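Local coordinates for protein uncharacterized ACR, COG1565 superfamily (Burkholderia thailandensis, PDB 4F3N) that is functionally uncharacterised but is probably an S-adenosylmethionine-dependent methyltransferase, perhaps one that symmetrically dimethylates protein arginines, at residues I76-Y81 with V222-K227; G209-N214 with C286-R291; C233-S238 with F247-F252; A293-D298 with V409-R414. All blocks are in the same frame, centred on the assembly; numbering follows the deposited sequence.

Interaction 1. Residues I76-Y81 with V222-K227; sequences IPFSRY and VRLVAK
The start of helix 78-87, with Pro77 at its N-cap position, packs against the beginning of strand 223-228 in a small antiparallel sheet, with Phe78, Ser79 and Pro77 meeting Val222, Arg223 and Leu224. Phe78 and Leu224 make the apolar half. A methyl, Leu224 CD1, sits 3.8 Å from the centroid of the Phe78 ring and 20° off its normal, which is the geometry of a CH-pi contact over one face. The Phe78 ring reaches the strand because its CG is anti to the backbone N (chi1 -171°), and its edge then meets the carbonyl O of Val222, CD1 to O 3.6 Å. The second half is built round Arg223, without a hydrogen bond to the helix. Pro77 CB lies over one face of the Arg223 guanidinium, 3.6 Å above the plane and near its centre. The bend at chi3 (96°) turns this face to the proline, while Arg223 CG stays 3.3 Å from Ser79 OG. A second conformer of Arg223 is deposited, so this contact may be partial. Arg223 NE is held by a salt bridge to Glu234. The backbones are joined by a water that accepts from Phe78 N at 2.9 Å and from Leu224 N at 3.1 Å. Strand 231-239 adjoins both partners: Ile76 bonds through its backbone to Val237 and Leu224 to Arg235, while Phe78 also packs on Val237. On its other side strand 223-228 pairs with strand 271-274, and helix 52-71 packs on Ile76 and Tyr81.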
loop_
_atom_site.group_PDB
_atom_site.type_symbol
_atom_site.label_atom_id
_atom_site.label_comp_id
_atom_site.label_asym_id
_atom_site.label_seq_id
_atom_site.Cartn_x
_atom_site.Cartn_y
_atom_site.Cartn_z
ATOM N N ILE A 76 5.637 8.896 -22.548
ATOM C CA ILE A 76 5.230 9.372 -21.230
ATOM C C ILE A 76 5.940 8.572 -20.131
ATOM O O ILE A 76 6.324 7.394 -20.336
ATOM C CB ILE A 76 3.707 9.271 -21.024
ATOM C CG1 ILE A 76 3.222 7.812 -21.129
ATOM C CG2 ILE A 76 3.023 10.145 -22.041
ATOM C CD1 ILE A 76 1.760 7.606 -20.721
ATOM N N PRO A 77 6.150 9.200 -18.973
ATOM C CA PRO A 77 6.735 8.384 -17.899
ATOM C C PRO A 77 5.798 7.230 -17.461
ATOM O O PRO A 77 4.586 7.308 -17.649
ATOM C CB PRO A 77 6.978 9.394 -16.773
ATOM C CG PRO A 77 6.125 10.553 -17.076
ATOM C CD PRO A 77 5.809 10.575 -18.534
ATOM N N PHE A 78 6.360 6.172 -16.877
ATOM C CA PHE A 78 5.544 5.044 -16.462
ATOM C C PHE A 78 4.547 5.444 -15.378
ATOM O O PHE A 78 3.432 4.889 -15.307
ATOM C CB PHE A 78 6.402 3.885 -15.981
ATOM C CG PHE A 78 5.613 2.646 -15.742
ATOM C CD1 PHE A 78 5.327 2.239 -14.456
ATOM C CD2 PHE A 78 5.072 1.915 -16.820
ATOM C CE1 PHE A 78 4.565 1.116 -14.227
ATOM C CE2 PHE A 78 4.275 0.816 -16.575
ATOM C CZ PHE A 78 4.015 0.431 -15.274
ATOM N N SER A 79 4.936 6.404 -14.553
ATOM C CA SER A 79 4.036 6.902 -13.470
ATOM C C SER A 79 2.698 7.369 -14.054
ATOM O O SER A 79 1.629 7.174 -13.466
ATOM C CB SER A 79 4.699 8.034 -12.684
ATOM O OG SER A 79 5.273 9.030 -13.563
ATOM N N ARG A 80 2.782 8.028 -15.200
ATOM C CA ARG A 80 1.584 8.618 -15.816
ATOM C C ARG A 80 0.695 7.481 -16.378
ATOM O O ARG A 80 -0.524 7.486 -16.233
ATOM C CB ARG A 80 1.986 9.584 -16.904
ATOM C CG ARG A 80 0.795 10.171 -17.652
ATOM C CD ARG A 80 -0.174 10.935 -16.768
ATOM N NE ARG A 80 -1.209 11.490 -17.630
ATOM C CZ ARG A 80 -2.308 12.078 -17.191
ATOM N NH1 ARG A 80 -2.539 12.224 -15.878
ATOM N NH2 ARG A 80 -3.194 12.495 -18.077
ATOM N N TYR A 81 1.340 6.538 -17.063
ATOM C CA TYR A 81 0.670 5.346 -17.538
ATOM C C TYR A 81 -0.037 4.633 -16.393
ATOM O O TYR A 81 -1.241 4.319 -16.464
ATOM C CB TYR A 81 1.668 4.407 -18.262
ATOM C CG TYR A 81 1.027 3.122 -18.681
ATOM C CD1 TYR A 81 0.359 3.025 -19.887
ATOM C CD2 TYR A 81 1.058 2.001 -17.851
ATOM C CE1 TYR A 81 -0.266 1.826 -20.275
ATOM C CE2 TYR A 81 0.420 0.841 -18.202
ATOM C CZ TYR A 81 -0.267 0.757 -19.388
ATOM O OH TYR A 81 -0.904 -0.428 -19.733
ATOM N N VAL A 222 4.556 4.517 -9.731
ATOM C CA VAL A 222 6.019 4.504 -9.668
ATOM C C VAL A 222 6.586 4.932 -11.018
ATOM O O VAL A 222 5.901 4.817 -12.043
ATOM C CB VAL A 222 6.593 3.125 -9.295
ATOM C CG1 VAL A 222 6.122 2.708 -7.890
ATOM C CG2 VAL A 222 6.233 2.023 -10.339
ATOM N N ARG A 223 7.813 5.454 -11.005
ATOM C CA ARG A 223 8.547 5.636 -12.252
ATOM C C ARG A 223 9.508 4.452 -12.373
ATOM O O ARG A 223 9.882 3.838 -11.382
ATOM C CB ARG A 223 9.228 7.007 -12.275
ATOM C CG ARG A 223 8.231 8.128 -12.532
ATOM C CD ARG A 223 8.766 9.539 -12.260
ATOM N NE ARG A 223 9.257 10.193 -13.456
ATOM C CZ ARG A 223 8.689 11.249 -14.060
ATOM N NH1 ARG A 223 7.584 11.820 -13.586
ATOM N NH2 ARG A 223 9.240 11.756 -15.150
ATOM N N LEU A 224 9.884 4.113 -13.588
ATOM C CA LEU A 224 10.851 3.074 -13.817
ATOM C C LEU A 224 12.160 3.685 -14.280
ATOM O O LEU A 224 12.201 4.655 -15.049
ATOM C CB LEU A 224 10.321 2.111 -14.862
ATOM C CG LEU A 224 8.998 1.405 -14.493
ATOM C CD1 LEU A 224 8.439 0.536 -15.617
ATOM C CD2 LEU A 224 9.204 0.542 -13.256
ATOM N N VAL A 225 13.250 3.103 -13.816
ATOM C CA VAL A 225 14.562 3.612 -14.182
ATOM C C VAL A 225 15.420 2.446 -14.624
ATOM O O VAL A 225 15.280 1.333 -14.094
ATOM C CB VAL A 225 15.210 4.381 -13.020
ATOM C CG1 VAL A 225 14.382 5.627 -12.687
ATOM C CG2 VAL A 225 15.426 3.504 -11.753
ATOM N N ALA A 226 16.275 2.679 -15.617
ATOM C CA ALA A 226 17.069 1.604 -16.197
ATOM C C ALA A 226 18.517 2.048 -16.286
ATOM O O ALA A 226 18.802 3.174 -16.689
ATOM C CB ALA A 226 16.562 1.249 -17.605
ATOM N N LYS A 227 19.413 1.137 -15.968
ATOM C CA LYS A 227 20.862 1.416 -16.003
ATOM C C LYS A 227 21.419 1.093 -17.355
ATOM O O LYS A 227 21.493 -0.078 -17.735
ATOM C CB LYS A 227 21.593 0.583 -14.956
ATOM C CG LYS A 227 23.108 0.870 -14.913
ATOM C CD LYS A 227 23.419 2.224 -14.310
ATOM C CE LYS A 227 24.926 2.536 -14.284
ATOM N NZ LYS A 227 25.696 1.514 -13.540
HETATM O O HOH W 1 9.009 6.132 -15.738
#

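Interaction 2. Residues G209-N214 with C286-R291; sequences GVVVGN and CAMLAR. With EDO (1,2-ethanediol), chain D.
One backbone hydrogen bond ties the two segments together: Gly209 N donates to Arg291 O at 3.0 Å, with an N-H...O angle of 147°. The donor lies in the carbonyl plane. Gly209 sits at a corner of the chain just before strand 210-214.

The side-chain contacts are few and come from the last turn of helix 276-288 and the residue after it. Met288 runs out with CG anti to its backbone N and bends at chi3 (76°), which brings its terminal CE within 4.0 Å of Val211 CG2; the two side chains cross at a slant. Leu289, just past the helix end, touches two partners with CD1: Gly209 O at 3.6 Å and, more loosely, Val211 CG2 at 4.4 Å. This is the helix-to-strand stage of a beta-alpha-beta arrangement within a Rossmann-like methyltransferase fold: strand 210-214 runs parallel to strand 293-298, which follows the helix, and Val211 bonds through its backbone to Ala293 and Phe295.

A ligand contact lies at the far end of the strand. Asn214, a residue seen to bind S-adenosyl-L-homocysteine, donates from ND2 to O2 of a 1,2-ethanediol at 3.0 Å, nearly straight at 172°. The diol, probably from the crystallisation liquor, is bound here in a model whose chain carries no S-adenosyl-L-homocysteine.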
loop_
_atom_site.group_PDB
_atom_site.type_symbol
_atom_site.label_atom_id
_atom_site.label_comp_id
_atom_site.label_asym_id
_atom_site.label_seq_id
_atom_site.Cartn_x
_atom_site.Cartn_y
_atom_site.Cartn_z
ATOM N N GLY A 209 -5.008 11.793 15.827
ATOM C CA GLY A 209 -5.498 10.427 15.936
ATOM C C GLY A 209 -4.519 9.482 15.301
ATOM O O GLY A 209 -3.312 9.782 15.192
ATOM N N VAL A 210 -5.024 8.339 14.865
ATOM C CA VAL A 210 -4.189 7.261 14.277
ATOM C C VAL A 210 -4.590 7.046 12.806
ATOM O O VAL A 210 -5.766 6.822 12.480
ATOM C CB VAL A 210 -4.269 5.933 15.028
ATOM C CG1 VAL A 210 -3.580 4.836 14.210
ATOM C CG2 VAL A 210 -3.663 6.049 16.415
ATOM N N VAL A 211 -3.591 7.181 11.941
ATOM C CA VAL A 211 -3.782 6.984 10.503
ATOM C C VAL A 211 -3.320 5.550 10.188
ATOM O O VAL A 211 -2.320 5.051 10.727
ATOM C CB VAL A 211 -2.948 7.989 9.687
ATOM C CG1 VAL A 211 -3.117 7.753 8.182
ATOM C CG2 VAL A 211 -3.241 9.419 10.157
ATOM N N VAL A 212 -4.093 4.897 9.337
ATOM C CA VAL A 212 -3.820 3.500 8.884
ATOM C C VAL A 212 -3.760 3.456 7.341
ATOM O O VAL A 212 -4.661 3.955 6.646
ATOM C CB VAL A 212 -4.856 2.501 9.392
ATOM C CG1 VAL A 212 -4.536 1.091 8.828
ATOM C CG2 VAL A 212 -4.886 2.443 10.918
ATOM N N GLY A 213 -2.658 2.946 6.779
ATOM C CA GLY A 213 -2.529 2.783 5.330
ATOM C C GLY A 213 -2.105 1.348 5.067
ATOM O O GLY A 213 -0.925 1.034 5.148
ATOM N N ASN A 214 -3.075 0.481 4.778
ATOM C CA ASN A 214 -2.840 -0.922 4.579
ATOM C C ASN A 214 -2.807 -1.286 3.100
ATOM O O ASN A 214 -3.829 -1.171 2.438
ATOM C CB ASN A 214 -4.008 -1.623 5.234
ATOM C CG ASN A 214 -3.909 -3.089 5.161
ATOM O OD1 ASN A 214 -2.831 -3.678 5.321
ATOM N ND2 ASN A 214 -5.109 -3.735 4.983
ATOM N N CYS A 286 2.426 12.970 7.252
ATOM C CA CYS A 286 3.197 13.250 8.444
ATOM C C CYS A 286 3.193 14.756 8.751
ATOM O O CYS A 286 3.272 15.153 9.912
ATOM C CB CYS A 286 4.610 12.679 8.343
ATOM S SG CYS A 286 4.646 10.881 8.493
ATOM N N ALA A 287 3.026 15.582 7.725
ATOM C CA ALA A 287 2.896 17.019 7.960
ATOM C C ALA A 287 1.490 17.329 8.513
ATOM O O ALA A 287 1.305 18.248 9.337
ATOM C CB ALA A 287 3.181 17.799 6.692
ATOM N N MET A 288 0.512 16.572 8.064
ATOM C CA MET A 288 -0.888 16.678 8.523
ATOM C C MET A 288 -1.070 16.226 9.955
ATOM O O MET A 288 -1.845 16.802 10.706
ATOM C CB MET A 288 -1.779 15.822 7.597
ATOM C CG MET A 288 -3.203 15.576 8.083
ATOM S SD MET A 288 -4.009 14.204 7.256
ATOM C CE MET A 288 -3.212 12.830 8.086
ATOM N N LEU A 289 -0.437 15.122 10.294
ATOM C CA LEU A 289 -0.541 14.562 11.640
ATOM C C LEU A 289 -0.014 15.530 12.690
ATOM O O LEU A 289 1.182 15.794 12.707
ATOM C CB LEU A 289 0.241 13.262 11.693
ATOM C CG LEU A 289 0.167 12.479 12.994
ATOM C CD1 LEU A 289 -1.246 11.994 13.172
ATOM C CD2 LEU A 289 1.157 11.297 12.998
ATOM N N ALA A 290 -0.875 16.063 13.548
ATOM C CA ALA A 290 -0.448 16.997 14.611
ATOM C C ALA A 290 -0.096 16.261 15.900
ATOM O O ALA A 290 0.753 16.690 16.686
ATOM C CB ALA A 290 -1.534 18.005 14.885
ATOM N N ARG A 291 -0.783 15.160 16.135
ATOM C CA ARG A 291 -0.623 14.355 17.347
ATOM C C ARG A 291 -1.227 13.002 17.071
ATOM O O ARG A 291 -2.331 12.925 16.546
ATOM C CB ARG A 291 -1.396 15.075 18.470
ATOM C CG ARG A 291 -1.557 14.357 19.758
ATOM C CD ARG A 291 -2.492 15.161 20.678
ATOM N NE ARG A 291 -1.866 16.360 21.224
ATOM C CZ ARG A 291 -1.837 16.664 22.525
ATOM N NH1 ARG A 291 -2.358 15.851 23.445
ATOM N NH2 ARG A 291 -1.277 17.786 22.917
HETATM C C1 EDO D . -5.143 -8.845 6.241
HETATM O O1 EDO D . -3.947 -9.159 5.579
HETATM C C2 EDO D . -5.196 -7.341 6.394
HETATM O O2 EDO D . -5.428 -6.686 5.137
#

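Interaction 3. Residues C233-S238 with F247-F252; sequences CERGVS and FADRPF
The guanidinium of Arg235 and the carboxylate of Asp249 lie nearly coplanar, 17° apart, in a side-on salt bridge in which each oxygen takes one nitrogen through its syn lone pair. Arg235 NE gives to Asp249 OD1 at 2.8 Å, in the guanidinium plane at its edge, and Arg235 NH2 gives to Asp249 OD2 at 3.0 Å. Two bonds fix the rotation of both groups. The ring of Phe247 crosses the Arg235 side chain at about a right angle, its CD1 3.8 Å from Arg235 CG, and has Gly236 O at its edge. At the other end, one face of the Phe252 ring carries Glu234 N, 3.7 Å above the plane and toward the rim, while CE1 touches Glu234 CB at 3.7 Å. The backbones pair in antiparallel register. Glu234 and Arg250 form a hydrogen-bonded pair, with both N to O distances 2.8 Å, and so do Gly236 and Ala248. Arg235 with Asp249 is a non-hydrogen-bonded pair, which sets their side chains next to each other on one face of the sheet. Ser238 OG lies 3.4 Å from Ala248 CB but bonds to Gly74. These are the two arms of the beta hairpin 231-239 and 245-250. Its inner strand 231-239 pairs in turn with strands 223-228 and 76-77, and Trp75, in cation-pi contact with Arg250, lies against the face of Glu234 and Ala248, away from the Arg235-Asp249 bridge.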
loop_
_atom_site.group_PDB
_atom_site.type_symbol
_atom_site.label_atom_id
_atom_site.label_comp_id
_atom_site.label_asym_id
_atom_site.label_seq_id
_atom_site.Cartn_x
_atom_site.Cartn_y
_atom_site.Cartn_z
ATOM N N CYS A 233 18.797 6.043 -16.823
ATOM C CA CYS A 233 17.816 6.798 -17.572
ATOM C C CYS A 233 16.426 6.386 -17.153
ATOM O O CYS A 233 16.262 5.481 -16.343
ATOM C CB CYS A 233 17.977 6.573 -19.039
ATOM S SG CYS A 233 17.636 4.901 -19.505
ATOM N N GLU A 234 15.433 7.050 -17.723
ATOM C CA GLU A 234 14.048 6.743 -17.370
ATOM C C GLU A 234 13.444 5.796 -18.390
ATOM O O GLU A 234 13.568 6.010 -19.600
ATOM C CB GLU A 234 13.221 8.019 -17.241
ATOM C CG GLU A 234 11.797 7.710 -16.782
ATOM C CD GLU A 234 11.071 8.839 -16.098
ATOM O OE1 GLU A 234 11.504 10.023 -16.191
ATOM O OE2 GLU A 234 10.054 8.515 -15.440
ATOM N N ARG A 235 12.766 4.760 -17.877
ATOM C CA ARG A 235 11.996 3.858 -18.654
ATOM C C ARG A 235 10.523 4.316 -18.633
ATOM O O ARG A 235 9.866 4.257 -17.608
ATOM C CB ARG A 235 12.139 2.446 -18.114
ATOM C CG ARG A 235 11.330 1.448 -18.935
ATOM C CD ARG A 235 11.792 0.027 -18.769
ATOM N NE ARG A 235 13.106 -0.176 -19.369
ATOM C CZ ARG A 235 13.727 -1.339 -19.537
ATOM N NH1 ARG A 235 13.192 -2.496 -19.153
ATOM N NH2 ARG A 235 14.924 -1.332 -20.097
ATOM N N GLY A 236 10.042 4.754 -19.796
ATOM C CA GLY A 236 8.661 5.184 -19.947
ATOM C C GLY A 236 7.942 4.349 -20.950
ATOM O O GLY A 236 8.305 3.186 -21.232
ATOM N N VAL A 237 6.841 4.894 -21.444
ATOM C CA VAL A 237 5.951 4.181 -22.328
ATOM C C VAL A 237 5.808 4.913 -23.658
ATOM O O VAL A 237 5.544 6.129 -23.676
ATOM C CB VAL A 237 4.580 3.979 -21.680
ATOM C CG1 VAL A 237 3.723 3.094 -22.596
ATOM C CG2 VAL A 237 4.705 3.291 -20.321
ATOM N N SER A 238 5.975 4.152 -24.747
ATOM C CA SER A 238 5.769 4.611 -26.104
ATOM C C SER A 238 4.781 3.692 -26.826
ATOM O O SER A 238 4.248 2.772 -26.232
ATOM C CB SER A 238 7.090 4.642 -26.852
ATOM O OG SER A 238 7.912 5.682 -26.342
ATOM N N PHE A 247 7.803 -0.433 -23.622
ATOM C CA PHE A 247 8.703 0.376 -22.795
ATOM C C PHE A 247 9.734 1.049 -23.700
ATOM O O PHE A 247 10.124 0.483 -24.724
ATOM C CB PHE A 247 9.460 -0.483 -21.777
ATOM C CG PHE A 247 8.610 -1.039 -20.680
ATOM C CD1 PHE A 247 8.024 -0.195 -19.733
ATOM C CD2 PHE A 247 8.456 -2.396 -20.560
ATOM C CE1 PHE A 247 7.274 -0.736 -18.697
ATOM C CE2 PHE A 247 7.737 -2.944 -19.519
ATOM C CZ PHE A 247 7.147 -2.110 -18.598
ATOM N N ALA A 248 10.192 2.225 -23.302
ATOM C CA ALA A 248 11.177 2.962 -24.060
ATOM C C ALA A 248 12.002 3.743 -23.119
ATOM O O ALA A 248 11.457 4.429 -22.256
ATOM C CB ALA A 248 10.524 3.889 -25.076
ATOM N N ASP A 249 13.323 3.662 -23.280
ATOM C CA ASP A 249 14.238 4.306 -22.345
ATOM C C ASP A 249 14.708 5.654 -22.877
ATOM O O ASP A 249 15.029 5.755 -24.055
ATOM C CB ASP A 249 15.420 3.385 -22.096
ATOM C CG ASP A 249 15.038 2.132 -21.370
ATOM O OD1 ASP A 249 14.081 2.178 -20.584
ATOM O OD2 ASP A 249 15.724 1.104 -21.565
ATOM N N ARG A 250 14.710 6.681 -22.016
ATOM C CA ARG A 250 15.074 8.055 -22.408
ATOM C C ARG A 250 15.936 8.691 -21.338
ATOM O O ARG A 250 15.711 8.448 -20.158
ATOM C CB ARG A 250 13.799 8.887 -22.516
ATOM C CG ARG A 250 13.820 9.901 -23.619
ATOM C CD ARG A 250 12.420 10.389 -23.932
ATOM N NE ARG A 250 11.996 11.381 -22.955
ATOM C CZ ARG A 250 10.986 12.236 -23.139
ATOM N NH1 ARG A 250 10.673 13.094 -22.173
ATOM N NH2 ARG A 250 10.284 12.235 -24.274
ATOM N N PRO A 251 16.900 9.550 -21.727
ATOM C CA PRO A 251 17.616 10.277 -20.690
ATOM C C PRO A 251 16.685 11.113 -19.825
ATOM O O PRO A 251 15.634 11.574 -20.296
ATOM C CB PRO A 251 18.572 11.200 -21.477
ATOM C CG PRO A 251 18.648 10.615 -22.832
ATOM C CD PRO A 251 17.405 9.822 -23.071
ATOM N N PHE A 252 17.078 11.309 -18.567
ATOM C CA PHE A 252 16.312 12.128 -17.637
ATOM C C PHE A 252 16.186 13.562 -18.133
ATOM O O PHE A 252 17.109 14.066 -18.760
ATOM C CB PHE A 252 16.965 12.080 -16.249
ATOM C CG PHE A 252 16.703 10.786 -15.534
ATOM C CD1 PHE A 252 15.454 10.527 -15.009
ATOM C CD2 PHE A 252 17.685 9.812 -15.431
ATOM C CE1 PHE A 252 15.184 9.323 -14.380
ATOM C CE2 PHE A 252 17.427 8.614 -14.791
ATOM C CZ PHE A 252 16.177 8.370 -14.265
#

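Interaction 4. Residues A293-D298 with V409-R414; sequences AAFFID and VIAFSR
Val409 lies beside Ile297, their side chains parallel, with Val409 CG2 4.2 Å from Ile297 CG1. Its CG1 meets the edge of the Phe295 ring. Ile410 forms a hydrogen-bonded antiparallel pair with Phe296. Phe296 N gives to Ile410 O at 2.8 Å, almost straight at 172°, and Ile410 N returns the bond. Ile410 CG2 packs on Phe296 CB at 3.8 Å. Ala411 puts CB against CD1 of the Phe295 ring, 3.7 Å away, on the face shared with Val409. Phe412 repeats the hydrogen-bonded pairing with Ala294, whose N reaches Phe412 O at 2.8 Å. On the Phe296 face the two phenylalanine side chains cross at about a right angle and meet rim to rim, CD2 of Phe412 lying 4.1 Å from CE2 of Phe296. Ser413 forms the last pair of the contact, a non-hydrogen-bonded one with Ala293. All ten touching residues are buried. Strand 293-298 is flanked by parallel strand 210-214, where Ile297 packs on Asn214 of the S-adenosyl-L-homocysteine site, and strand 407-414 by antiparallel strand 356-362; helix 276-288 lies over Ala294, Phe296 and Phe412.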
loop_
_atom_site.group_PDB
_atom_site.type_symbol
_atom_site.label_atom_id
_atom_site.label_comp_id
_atom_site.label_asym_id
_atom_site.label_seq_id
_atom_site.Cartn_x
_atom_site.Cartn_y
_atom_site.Cartn_z
ATOM N N ALA A 293 -0.377 8.862 15.537
ATOM C CA ALA A 293 0.534 7.946 14.887
ATOM C C ALA A 293 0.005 7.642 13.482
ATOM O O ALA A 293 -1.185 7.854 13.183
ATOM C CB ALA A 293 0.650 6.634 15.690
ATOM N N ALA A 294 0.862 7.109 12.637
ATOM C CA ALA A 294 0.486 6.680 11.283
ATOM C C ALA A 294 1.189 5.361 11.073
ATOM O O ALA A 294 2.422 5.292 11.240
ATOM C CB ALA A 294 0.854 7.693 10.193
ATOM N N PHE A 295 0.415 4.319 10.779
ATOM C CA PHE A 295 0.920 2.977 10.493
ATOM C C PHE A 295 0.740 2.684 9.012
ATOM O O PHE A 295 -0.369 2.850 8.508
ATOM C CB PHE A 295 0.121 1.921 11.236
ATOM C CG PHE A 295 0.218 2.002 12.766
ATOM C CD1 PHE A 295 1.139 1.206 13.462
ATOM C CD2 PHE A 295 -0.605 2.837 13.461
ATOM C CE1 PHE A 295 1.217 1.229 14.852
ATOM C CE2 PHE A 295 -0.538 2.880 14.840
ATOM C CZ PHE A 295 0.366 2.069 15.525
ATOM N N PHE A 296 1.817 2.270 8.342
ATOM C CA PHE A 296 1.763 1.752 6.978
ATOM C C PHE A 296 2.177 0.307 6.945
ATOM O O PHE A 296 3.216 -0.034 7.494
ATOM C CB PHE A 296 2.639 2.593 6.051
ATOM C CG PHE A 296 2.208 4.031 5.987
ATOM C CD1 PHE A 296 1.099 4.420 5.238
ATOM C CD2 PHE A 296 2.887 4.990 6.706
ATOM C CE1 PHE A 296 0.717 5.770 5.172
ATOM C CE2 PHE A 296 2.467 6.319 6.689
ATOM C CZ PHE A 296 1.400 6.699 5.918
ATOM N N ILE A 297 1.324 -0.547 6.390
ATOM C CA ILE A 297 1.548 -1.966 6.287
ATOM C C ILE A 297 1.683 -2.287 4.814
ATOM O O ILE A 297 0.789 -1.932 4.021
ATOM C CB ILE A 297 0.345 -2.771 6.838
ATOM C CG1 ILE A 297 0.065 -2.310 8.296
ATOM C CG2 ILE A 297 0.641 -4.292 6.796
ATOM C CD1 ILE A 297 -1.283 -1.645 8.465
ATOM N N ASP A 298 2.781 -2.915 4.431
ATOM C CA ASP A 298 2.975 -3.226 3.017
ATOM C C ASP A 298 4.153 -4.137 2.811
ATOM O O ASP A 298 5.031 -4.291 3.672
ATOM C CB ASP A 298 3.161 -1.929 2.215
ATOM C CG ASP A 298 2.333 -1.853 0.966
ATOM O OD1 ASP A 298 2.175 -2.893 0.252
ATOM O OD2 ASP A 298 1.819 -0.741 0.679
ATOM N N VAL A 409 5.737 -3.456 8.742
ATOM C CA VAL A 409 4.994 -2.344 9.307
ATOM C C VAL A 409 5.973 -1.240 9.660
ATOM O O VAL A 409 6.948 -1.492 10.383
ATOM C CB VAL A 409 4.244 -2.757 10.575
ATOM C CG1 VAL A 409 3.414 -1.599 11.062
ATOM C CG2 VAL A 409 3.325 -4.000 10.300
ATOM N N ILE A 410 5.683 -0.029 9.175
ATOM C CA ILE A 410 6.406 1.183 9.586
ATOM C C ILE A 410 5.392 2.150 10.224
ATOM O O ILE A 410 4.246 2.215 9.803
ATOM C CB ILE A 410 7.187 1.826 8.406
ATOM C CG1 ILE A 410 8.206 2.845 8.911
ATOM C CG2 ILE A 410 6.245 2.480 7.366
ATOM C CD1 ILE A 410 9.319 3.101 7.872
ATOM N N ALA A 411 5.796 2.845 11.283
ATOM C CA ALA A 411 4.924 3.782 11.937
ATOM C C ALA A 411 5.668 5.057 12.300
ATOM O O ALA A 411 6.846 5.012 12.644
ATOM C CB ALA A 411 4.316 3.166 13.190
ATOM N N PHE A 412 4.960 6.167 12.208
ATOM C CA PHE A 412 5.425 7.494 12.574
ATOM C C PHE A 412 4.515 8.066 13.658
ATOM O O PHE A 412 3.336 7.687 13.796
ATOM C CB PHE A 412 5.399 8.403 11.336
ATOM C CG PHE A 412 6.222 7.901 10.191
ATOM C CD1 PHE A 412 7.585 8.091 10.195
ATOM C CD2 PHE A 412 5.642 7.188 9.137
ATOM C CE1 PHE A 412 8.361 7.609 9.149
ATOM C CE2 PHE A 412 6.414 6.715 8.096
ATOM C CZ PHE A 412 7.763 6.959 8.090
ATOM N N SER A 413 5.016 9.035 14.411
ATOM C CA SER A 413 4.241 9.579 15.492
ATOM C C SER A 413 4.605 11.015 15.815
ATOM O O SER A 413 5.655 11.514 15.432
ATOM C CB SER A 413 4.354 8.739 16.765
ATOM O OG SER A 413 5.703 8.661 17.208
ATOM N N ARG A 414 3.658 11.661 16.473
ATOM C CA ARG A 414 3.887 12.953 17.122
ATOM C C ARG A 414 3.173 12.907 18.449
ATOM O O ARG A 414 2.011 12.497 18.547
ATOM C CB ARG A 414 3.344 14.099 16.309
ATOM C CG ARG A 414 4.015 14.262 14.978
ATOM C CD ARG A 414 3.588 15.592 14.399
ATOM N NE ARG A 414 4.001 15.778 13.016
ATOM C CZ ARG A 414 5.012 16.542 12.631
ATOM N NH1 ARG A 414 5.800 17.161 13.518
ATOM N NH2 ARG A 414 5.255 16.676 11.329
#

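The four contacts fall into two groups, with centres 27 to 35 Å apart between the groups. Interactions 2 and 4, with centres 8 Å apart, share the mixed seven-stranded sheet, where strands 210-214, 293-298 and 407-414 lie side by side, an order consistent with a Rossmann-like methyltransferase core. Interactions 1 and 3, centres 7 Å apart, share a separate antiparallel sheet of five strands, strand 231-239 being common neighbour to the others they involve. Interactions 1 and 2 cross along the chain, interaction 3 is nested inside the loop that interaction 2 closes, and interaction 4 follows all three, so the antiparallel sheet is largely an insertion between strands 210-214 and 293-298.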